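Local coordinates for protein trans-4-hydroxy-L-proline dehydratase (PDB 6VXC) that uses a glycyl radical to dehydrate trans-4-hydroxy-L-proline to (S)-1-pyrroline-5-carboxylate in the anaerobic breakdown of hydroxyproline, at residues L797-E800 with I801-R804. Sequence-based numbering, arbitrary orientation.
Sequences LQDE and IIGR
The NE edge of Arg804 meets the Glu800 carboxylate in a bidentate salt bridge: NE bonds OE1 at 2.9 Å and NH2 bonds OE2 at 3.0 Å. Carboxylate and guanidinium are nearly coplanar, 28° between planes; NH2 lies on the syn lone pair of OE2, whereas NE approaches OE1 from the syn side but tilted out of the carboxylate plane. A bend at chi2 (-84°) turns the Glu800 carboxylate toward the extended arginine. Both groups are buried and have second partners: Lys696 at OE1, His668 at OE2, and the Val783 carbonyl at Arg804 NH2. Ile801 CG1 lies 3.7 Å above one guanidinium face, displaced toward its rim. The salt bridge spans the last turn of helix 795-803 and the loop residue after it, in the glycine-radical region, and the arginine side chain lies about 11 Å from that of Cys454, by similarity the radical-forming cysteine. Ordinary helical bonds link Ile801 N to Leu797 O and Ile802 N to Gln798 O; Gly803 N reaches Asp799 O at 3.0 Å and, weakly, Glu800 O. Leu797 CD1 meets Ile801 CD1 at 4.2 Å, and Ile802 packs on helix 763-771. Asp799 points the same way beside Ile802, its oxygens held by Gln770 and Arg795.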
loop_
_atom_site.group_PDB
_atom_site.type_symbol
_atom_site.label_atom_id
_atom_site.label_comp_id
_atom_site.label_asym_id
_atom_site.label_seq_id
_atom_site.Cartn_x
_atom_site.Cartn_y
_atom_site.Cartn_z
ATOM N N LEU A 797 -17.136 8.872 -1.849
ATOM C CA LEU A 797 -16.305 8.296 -0.798
ATOM C C LEU A 797 -16.580 8.958 0.549
ATOM O O LEU A 797 -16.677 8.279 1.574
ATOM C CB LEU A 797 -14.830 8.432 -1.176
ATOM C CG LEU A 797 -13.783 7.928 -0.173
ATOM C CD1 LEU A 797 -14.098 6.506 0.328
ATOM C CD2 LEU A 797 -12.409 7.990 -0.809
ATOM N N GLN A 798 -16.721 10.283 0.562
ATOM C CA GLN A 798 -17.124 10.972 1.781
ATOM C C GLN A 798 -18.398 10.370 2.357
ATOM O O GLN A 798 -18.481 10.086 3.560
ATOM C CB GLN A 798 -17.332 12.457 1.502
ATOM C CG GLN A 798 -16.072 13.223 1.187
ATOM C CD GLN A 798 -16.379 14.678 0.889
ATOM O OE1 GLN A 798 -17.538 15.035 0.675
ATOM N NE2 GLN A 798 -15.350 15.527 0.891
ATOM N N ASP A 799 -19.413 10.184 1.506
ATOM C CA ASP A 799 -20.674 9.624 1.972
ATOM C C ASP A 799 -20.534 8.170 2.411
ATOM O O ASP A 799 -21.292 7.713 3.272
ATOM C CB ASP A 799 -21.743 9.752 0.877
ATOM C CG ASP A 799 -22.212 11.199 0.678
ATOM O OD1 ASP A 799 -21.863 12.059 1.513
ATOM O OD2 ASP A 799 -22.933 11.465 -0.303
ATOM N N GLU A 800 -19.615 7.413 1.808
ATOM C CA GLU A 800 -19.379 6.053 2.277
ATOM C C GLU A 800 -18.893 6.078 3.724
ATOM O O GLU A 800 -19.452 5.404 4.595
ATOM C CB GLU A 800 -18.370 5.355 1.349
ATOM C CG GLU A 800 -18.170 3.847 1.584
ATOM C CD GLU A 800 -17.146 3.530 2.693
ATOM O OE1 GLU A 800 -17.534 2.979 3.737
ATOM O OE2 GLU A 800 -15.950 3.830 2.515
ATOM N N ILE A 801 -17.911 6.934 4.010
ATOM C CA ILE A 801 -17.344 7.031 5.358
ATOM C C ILE A 801 -18.399 7.477 6.366
ATOM O O ILE A 801 -18.502 6.924 7.468
ATOM C CB ILE A 801 -16.136 7.988 5.351
ATOM C CG1 ILE A 801 -14.990 7.370 4.538
ATOM C CG2 ILE A 801 -15.723 8.387 6.802
ATOM C CD1 ILE A 801 -13.917 8.332 4.150
ATOM N N ILE A 802 -19.202 8.477 6.000
ATOM C CA ILE A 802 -20.247 8.981 6.883
ATOM C C ILE A 802 -21.289 7.908 7.182
ATOM O O ILE A 802 -21.908 7.916 8.250
ATOM C CB ILE A 802 -20.912 10.228 6.262
ATOM C CG1 ILE A 802 -19.919 11.391 6.187
ATOM C CG2 ILE A 802 -22.157 10.597 7.052
ATOM C CD1 ILE A 802 -20.377 12.561 5.314
ATOM N N GLY A 803 -21.544 7.016 6.226
ATOM C CA GLY A 803 -22.518 5.959 6.393
ATOM C C GLY A 803 -22.047 4.776 7.203
ATOM O O GLY A 803 -22.867 3.915 7.536
ATOM N N ARG A 804 -20.762 4.722 7.557
ATOM C CA ARG A 804 -20.279 3.608 8.364
ATOM C C ARG A 804 -20.943 3.644 9.740
ATOM O O ARG A 804 -21.323 4.700 10.241
ATOM C CB ARG A 804 -18.750 3.641 8.481
ATOM C CG ARG A 804 -18.021 3.461 7.153
ATOM C CD ARG A 804 -16.510 3.591 7.309
ATOM N NE ARG A 804 -15.799 3.607 6.030
ATOM C CZ ARG A 804 -14.483 3.783 5.911
ATOM N NH1 ARG A 804 -13.723 3.954 6.991
ATOM N NH2 ARG A 804 -13.923 3.784 4.712
#